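Local coordinates for protein aminoacyl-histidine dipeptidase (Vibrio alginolyticus, PDB 3MRU) that probably hydrolyses dipeptides, Xaa-His substrates such as carnosine among them, as a zinc-dependent metallopeptidase of the M20 family, at residues 194-199 against 318-323; 199-204 against 313-318; 331-336 against 349-354. All coordinates share one frame; numbering follows the deposited sequence.

Coming from the N-terminal part, the chain runs along strand 181-199 and turns through residues 199-204 before entering strand 205-213. More than a hundred residues later it returns at 313-318. There interaction 2 closes the inner loop, pairing the end of strand 181-199 with strand 315-316. Helix 318-330 follows at once, and its first turns close the slightly longer loop of interaction 1. Interaction 2 is thus nested inside interaction 1, and the two share Asp-199 and Ile-318. Interaction 3 comes next in series, as a hairpin of strands 334-338 and 346-358. All three reach the same large mixed sheet, away from the zinc site.

Interaction 1 of 3, residues 194-199 against 318-323; sequences FDITRD and IADQQR
Asp-320 and Arg-323, one turn apart on helix 318-330, reach residues 194-197 through different first torsions. The CG of Asp-320 stands anti to its carbonyl carbon (chi1 -71°). This brings the carboxylate to the backbone of Ile-196 and Thr-197. In Arg-323, CG sits between the backbone N and the carbonyl carbon (chi1 75°), and the chain then runs extended to NE. The guanidinium ends beside Phe-194 and Asp-195.

The carboxylate divides its work. Asp-320 OD2 accepts a nearly straight hydrogen bond from Thr-197 N at 2.9 Å, met almost along the C-O axis. Asp-320 OD1 is gripped side-on within the helix by Arg-323 NE at 2.9 Å and by Arg-323 NH2 at 3.2 Å. The first comes from the anti side, the second from above the carboxylate plane.

This salt bridge lies where helix 318-330 packs against the C-terminal end of strand 181-199, in the large mixed sheet and away from the zinc site. A hydrogen bond from Arg-323 NH1 to Ala-390 O also ties the arginine to the loop after helix 373-389.

Phe-194 CD2 lies over one face of the guanidinium, 3.6 Å from Arg-323 NH1. The nitrogen itself sits at the edge of the ring. Ile-196 CG2 packs on Asp-320 CB at 3.7 Å. Phe-194 and Phe-324 also meet edge-to-face.

Interaction 2 of 3, residues 199-204 against 313-318; sequences DAIPAG and AQVFAI
Asp-199 and Val-315 meet through their backbones. Asp-199 N donates to Val-315 O at 2.8 Å. The return bond, from Val-315 N to Asp-199 O, is also 2.8 Å long but weak, with an angle of 119°. Together they form one antiparallel hydrogen-bonded pair. The side chains of the two residues lie on the same face of the sheet. One more backbone hydrogen bond, between Ala-317 and Thr-197, lies just past this pair.

A second polar tie comes from the strand next to the loop: Arg-198 NE is hydrogen-bonded to Gln-314 O. The side chain of Gln-314 bends at chi2 (-62°) and folds back over Ala-200, where its amide lies beside the Asp-199 to Ala-200 peptide and the methyl group of Ala-200.

Apolar contact is made mainly by Ile-201. Its CD1 is modelled 3.5 Å from Val-315 CG2. The Val-315 branch that meets it stands anti to the carbonyl carbon of its own residue. Ile-201 CD1 also sits too close to Ala-313 CB, so its placing, and with it the distance to Val-315, is uncertain. Ala-271 of strand 266-273 touches both Ile-201 and Val-315, so the small apolar cluster extends into the sheet. At the other end, Asp-199 OD1 comes within 4.4 Å of Ala-317 CB, a loose approach.

Ala-317 is the N-cap residue of helix 318-330. A single antiparallel bridge joins the two-residue strand 315-316 to the end of strand 181-199, in a large mixed sheet. A backbone hydrogen bond between Phe-316 and Leu-250 ties it to strand 249-255 as well, and the strand leads directly into a helix.

Interaction 3 of 3, residues 331-336 against 349-354; sequences CPNGVM and SLNVGV
Gly-334 N donates to Leu-350 O at 2.8 Å, in the plane of that carbonyl. Leu-350 N answers with a hydrogen bond to Gly-334 O at 2.9 Å. The two residues form an antiparallel hydrogen-bonded pair, and Val-335 with Ser-349 is the non-hydrogen-bonded pair beside it.

Asn-333 adds a side-chain bond just before the strand. With CG anti to its backbone N (chi1 -174°), its OD1 reaches along strand 346-358 and accepts from Val-352 N at 2.9 Å. The donor stands above the plane of the amide carbonyl.

The whole is a beta hairpin of strands 334-338 and 346-358, with the chain entering it from helix 318-330. Strand 361-370 pairs with strand 346-358 as well, and Gly-353 and Val-354 facing Leu-365 make a classic bulge there.

Leu-350 carries most of the apolar contact. Its CD2 packs on Pro-332 CB at 4.0 Å and on Met-336 CE at 4.0 Å. Further along, Cys-331 SG touches Val-352 CG2 at 3.8 Å. Helix 373-389 closes over this face, with Leu-383 on Cys-331 and Leu-350, and Met-382 on Pro-332.

Interaction 1 of 3, residues 194-199 against 318-323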
# COMPACT_ATOMS: atom_id res chain seq x y z
N PHE A 194 -15.44 11.57 19.92
CA PHE A 194 -16.65 11.92 20.66
C PHE A 194 -16.31 12.36 22.07
O PHE A 194 -15.52 11.71 22.77
CB PHE A 194 -17.63 10.73 20.70
CG PHE A 194 -18.22 10.40 19.36
CD1 PHE A 194 -17.53 9.58 18.46
CD2 PHE A 194 -19.44 10.92 18.98
CE1 PHE A 194 -18.03 9.30 17.23
CE2 PHE A 194 -19.97 10.63 17.74
CZ PHE A 194 -19.26 9.83 16.86
N ASP A 195 -16.90 13.47 22.51
CA ASP A 195 -16.64 13.91 23.86
C ASP A 195 -17.78 13.51 24.80
O ASP A 195 -18.75 14.26 24.99
CB ASP A 195 -16.28 15.39 23.91
CG ASP A 195 -14.78 15.61 23.79
OD1 ASP A 195 -14.00 14.88 24.47
OD2 ASP A 195 -14.37 16.50 23.01
N ILE A 196 -17.61 12.32 25.39
CA ILE A 196 -18.67 11.69 26.18
C ILE A 196 -18.50 11.82 27.68
O ILE A 196 -17.38 11.86 28.21
CB ILE A 196 -18.89 10.18 25.84
CG1 ILE A 196 -17.71 9.31 26.27
CG2 ILE A 196 -19.18 10.00 24.36
CD1 ILE A 196 -18.00 7.81 26.34
N THR A 197 -19.67 11.88 28.33
CA THR A 197 -19.81 11.86 29.79
C THR A 197 -20.64 10.64 30.24
O THR A 197 -21.45 10.10 29.47
CB THR A 197 -20.46 13.15 30.30
OG1 THR A 197 -21.74 13.32 29.68
CG2 THR A 197 -19.57 14.35 29.98
N ARG A 198 -20.44 10.21 31.48
CA ARG A 198 -21.01 8.96 31.95
C ARG A 198 -21.91 9.06 33.16
O ARG A 198 -21.60 9.77 34.12
CB ARG A 198 -19.90 7.98 32.24
CG ARG A 198 -19.30 7.43 31.00
CD ARG A 198 -18.15 6.58 31.35
NE ARG A 198 -18.09 5.46 30.44
CZ ARG A 198 -17.27 5.38 29.40
NH1 ARG A 198 -17.29 4.30 28.64
NH2 ARG A 198 -16.42 6.38 29.14
N ASP A 199 -23.02 8.34 33.10
CA ASP A 199 -23.95 8.19 34.22
C ASP A 199 -23.94 6.76 34.69
O ASP A 199 -23.81 5.84 33.88
CB ASP A 199 -25.35 8.63 33.80
CG ASP A 199 -25.40 10.10 33.43
OD1 ASP A 199 -26.46 10.55 32.96
OD2 ASP A 199 -24.37 10.82 33.62
N ILE A 318 -27.16 8.99 27.82
CA ILE A 318 -28.07 8.61 26.73
C ILE A 318 -27.73 9.32 25.42
O ILE A 318 -27.50 8.66 24.40
CB ILE A 318 -29.60 8.76 27.10
CG1 ILE A 318 -30.43 7.70 26.36
CG2 ILE A 318 -30.15 10.18 26.85
CD1 ILE A 318 -29.81 6.94 25.19
N ALA A 319 -27.68 10.66 25.48
CA ALA A 319 -27.48 11.51 24.30
C ALA A 319 -26.17 11.20 23.60
O ALA A 319 -26.07 11.35 22.39
CB ALA A 319 -27.56 12.98 24.67
N ASP A 320 -25.17 10.77 24.37
CA ASP A 320 -23.89 10.34 23.80
C ASP A 320 -23.98 8.96 23.16
O ASP A 320 -23.44 8.73 22.08
CB ASP A 320 -22.79 10.37 24.87
CG ASP A 320 -22.39 11.79 25.28
OD1 ASP A 320 -22.54 12.73 24.45
OD2 ASP A 320 -21.91 11.95 26.44
N GLN A 321 -24.65 8.04 23.86
CA GLN A 321 -24.91 6.70 23.33
C GLN A 321 -25.67 6.82 22.02
O GLN A 321 -25.30 6.21 21.02
CB GLN A 321 -25.75 5.90 24.32
CG GLN A 321 -26.05 4.51 23.88
CD GLN A 321 -26.36 3.60 25.03
OE1 GLN A 321 -27.04 2.60 24.86
NE2 GLN A 321 -25.85 3.93 26.22
N GLN A 322 -26.70 7.63 22.03
CA GLN A 322 -27.50 7.80 20.84
C GLN A 322 -26.68 8.30 19.64
O GLN A 322 -26.60 7.58 18.62
CB GLN A 322 -28.73 8.65 21.15
CG GLN A 322 -29.60 7.95 22.19
CD GLN A 322 -30.99 8.55 22.36
OE1 GLN A 322 -31.21 9.75 22.13
NE2 GLN A 322 -31.94 7.71 22.80
N ARG A 323 -26.04 9.46 19.79
CA ARG A 323 -25.30 10.09 18.68
C ARG A 323 -24.12 9.27 18.15
O ARG A 323 -23.86 9.24 16.95
CB ARG A 323 -24.91 11.54 19.01
CG ARG A 323 -23.76 11.71 19.99
CD ARG A 323 -23.78 13.10 20.67
NE ARG A 323 -22.68 13.22 21.62
CZ ARG A 323 -21.45 13.59 21.26
NH1 ARG A 323 -21.19 13.91 20.00
NH2 ARG A 323 -20.49 13.65 22.17

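Interaction 2 of 3, residues 199-204 against 313-318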
# COMPACT_ATOMS: atom_id res chain seq x y z
N ASP A 199 -23.02 8.34 33.10
CA ASP A 199 -23.95 8.19 34.22
C ASP A 199 -23.94 6.76 34.69
O ASP A 199 -23.81 5.84 33.88
CB ASP A 199 -25.35 8.63 33.80
CG ASP A 199 -25.40 10.10 33.43
OD1 ASP A 199 -26.46 10.55 32.96
OD2 ASP A 199 -24.37 10.82 33.62
N ALA A 200 -24.05 6.58 36.01
CA ALA A 200 -23.92 5.25 36.62
C ALA A 200 -25.04 4.28 36.23
O ALA A 200 -26.18 4.67 35.96
CB ALA A 200 -23.81 5.36 38.15
N ILE A 201 -24.64 3.01 36.20
CA ILE A 201 -25.46 1.85 35.92
C ILE A 201 -26.71 1.79 36.81
O ILE A 201 -26.59 1.68 38.03
CB ILE A 201 -24.63 0.57 36.21
CG1 ILE A 201 -23.11 0.88 36.17
CG2 ILE A 201 -25.05 -0.58 35.30
CD1 ILE A 201 -22.61 1.42 34.80
N PRO A 202 -27.92 1.84 36.21
CA PRO A 202 -29.10 1.83 37.09
C PRO A 202 -29.37 0.46 37.76
O PRO A 202 -28.89 -0.58 37.29
CB PRO A 202 -30.25 2.27 36.16
CG PRO A 202 -29.78 1.95 34.77
CD PRO A 202 -28.27 1.91 34.78
N ALA A 203 -30.12 0.50 38.87
CA ALA A 203 -30.32 -0.66 39.74
C ALA A 203 -30.75 -1.91 38.98
O ALA A 203 -31.67 -1.87 38.15
CB ALA A 203 -31.33 -0.32 40.83
N GLY A 204 -30.05 -3.01 39.26
CA GLY A 204 -30.39 -4.33 38.72
C GLY A 204 -29.85 -4.65 37.33
O GLY A 204 -30.05 -5.76 36.82
N ALA A 313 -17.27 0.93 35.82
CA ALA A 313 -18.40 1.12 34.89
C ALA A 313 -18.61 2.57 34.53
O ALA A 313 -17.73 3.21 33.95
CB ALA A 313 -19.70 0.54 35.41
N GLN A 314 -19.78 3.10 34.90
CA GLN A 314 -20.25 4.37 34.40
C GLN A 314 -20.63 4.21 32.93
O GLN A 314 -19.78 4.17 32.04
CB GLN A 314 -19.21 5.48 34.61
CG GLN A 314 -19.07 5.95 36.04
CD GLN A 314 -20.36 6.56 36.55
OE1 GLN A 314 -21.07 7.26 35.82
NE2 GLN A 314 -20.69 6.27 37.81
N VAL A 315 -21.93 4.06 32.69
CA VAL A 315 -22.47 3.92 31.34
C VAL A 315 -22.42 5.27 30.59
O VAL A 315 -22.43 6.32 31.22
CB VAL A 315 -23.90 3.34 31.42
CG1 VAL A 315 -24.72 3.72 30.22
CG2 VAL A 315 -23.84 1.83 31.58
N PHE A 316 -22.35 5.24 29.26
CA PHE A 316 -22.52 6.42 28.42
C PHE A 316 -23.79 7.12 28.78
O PHE A 316 -24.82 6.47 28.92
CB PHE A 316 -22.73 6.01 26.97
CG PHE A 316 -21.49 5.71 26.22
CD1 PHE A 316 -20.54 4.83 26.73
CD2 PHE A 316 -21.29 6.27 24.98
CE1 PHE A 316 -19.41 4.53 26.01
CE2 PHE A 316 -20.16 5.97 24.26
CZ PHE A 316 -19.22 5.10 24.78
N ALA A 317 -23.75 8.44 28.88
CA ALA A 317 -24.99 9.19 28.92
C ALA A 317 -25.85 8.77 27.73
O ALA A 317 -25.34 8.26 26.73
CB ALA A 317 -24.72 10.67 28.87
N ILE A 318 -27.16 8.99 27.82
CA ILE A 318 -28.07 8.61 26.73
C ILE A 318 -27.73 9.32 25.42
O ILE A 318 -27.50 8.66 24.40
CB ILE A 318 -29.60 8.76 27.10
CG1 ILE A 318 -30.43 7.70 26.36
CG2 ILE A 318 -30.15 10.18 26.85
CD1 ILE A 318 -29.81 6.94 25.19

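Interaction 3 of 3, residues 331-336 against 349-354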
# COMPACT_ATOMS: atom_id res chain seq x y z
N CYS A 331 -22.57 6.15 9.06
CA CYS A 331 -21.26 6.22 8.43
C CYS A 331 -21.02 5.18 7.31
O CYS A 331 -21.20 3.99 7.53
CB CYS A 331 -20.23 6.14 9.56
SG CYS A 331 -18.54 6.08 9.07
N PRO A 332 -20.62 5.62 6.11
CA PRO A 332 -20.32 4.72 5.01
C PRO A 332 -19.14 3.81 5.31
O PRO A 332 -18.33 4.14 6.17
CB PRO A 332 -19.95 5.66 3.87
CG PRO A 332 -19.52 6.90 4.55
CD PRO A 332 -20.43 7.02 5.72
N ASN A 333 -19.06 2.68 4.62
CA ASN A 333 -17.98 1.71 4.80
C ASN A 333 -17.92 0.74 3.63
O ASN A 333 -18.95 0.42 3.04
CB ASN A 333 -18.13 0.93 6.11
CG ASN A 333 -16.93 0.03 6.38
OD1 ASN A 333 -15.79 0.47 6.33
ND2 ASN A 333 -17.19 -1.24 6.64
N GLY A 334 -16.72 0.26 3.32
CA GLY A 334 -16.54 -0.66 2.20
C GLY A 334 -16.22 0.10 0.94
O GLY A 334 -15.45 1.05 0.97
N VAL A 335 -16.80 -0.33 -0.18
CA VAL A 335 -16.54 0.28 -1.50
C VAL A 335 -17.49 1.44 -1.72
O VAL A 335 -18.67 1.33 -1.47
CB VAL A 335 -16.74 -0.75 -2.64
CG1 VAL A 335 -16.36 -0.15 -4.00
CG2 VAL A 335 -15.95 -2.01 -2.36
N MET A 336 -17.01 2.57 -2.19
CA MET A 336 -17.94 3.65 -2.50
C MET A 336 -18.31 3.68 -3.98
O MET A 336 -19.40 4.11 -4.34
CB MET A 336 -17.37 4.97 -1.99
CG MET A 336 -17.25 5.04 -0.48
SD MET A 336 -18.88 5.04 0.26
CE MET A 336 -18.95 3.38 0.93
N SER A 349 -12.96 3.74 -1.66
CA SER A 349 -13.40 2.92 -0.55
C SER A 349 -12.92 3.49 0.76
O SER A 349 -12.07 4.38 0.79
CB SER A 349 -12.85 1.51 -0.68
OG SER A 349 -11.46 1.53 -0.40
N LEU A 350 -13.48 2.96 1.84
CA LEU A 350 -13.05 3.29 3.17
C LEU A 350 -13.32 2.15 4.15
O LEU A 350 -14.21 1.32 3.95
CB LEU A 350 -13.70 4.59 3.66
CG LEU A 350 -15.01 4.61 4.43
CD1 LEU A 350 -15.05 5.86 5.27
CD2 LEU A 350 -16.13 4.61 3.44
N ASN A 351 -12.54 2.12 5.22
CA ASN A 351 -12.62 1.05 6.16
C ASN A 351 -12.69 1.69 7.53
O ASN A 351 -11.76 2.37 7.92
CB ASN A 351 -11.37 0.18 6.04
CG ASN A 351 -11.26 -0.89 7.13
OD1 ASN A 351 -10.21 -1.52 7.27
ND2 ASN A 351 -12.32 -1.11 7.89
N VAL A 352 -13.81 1.51 8.23
CA VAL A 352 -13.89 1.86 9.64
C VAL A 352 -13.21 0.72 10.39
O VAL A 352 -13.85 -0.29 10.76
CB VAL A 352 -15.35 2.05 10.12
CG1 VAL A 352 -15.42 2.06 11.64
CG2 VAL A 352 -15.92 3.34 9.54
N GLY A 353 -11.90 0.90 10.59
CA GLY A 353 -11.01 -0.15 11.06
C GLY A 353 -10.78 -0.29 12.57
O GLY A 353 -10.55 -1.40 13.05
N VAL A 354 -10.84 0.82 13.32
CA VAL A 354 -10.51 0.79 14.76
C VAL A 354 -11.48 1.63 15.60
O VAL A 354 -11.73 2.81 15.32
CB VAL A 354 -9.05 1.28 15.06
CG1 VAL A 354 -8.66 0.90 16.46
CG2 VAL A 354 -8.06 0.70 14.10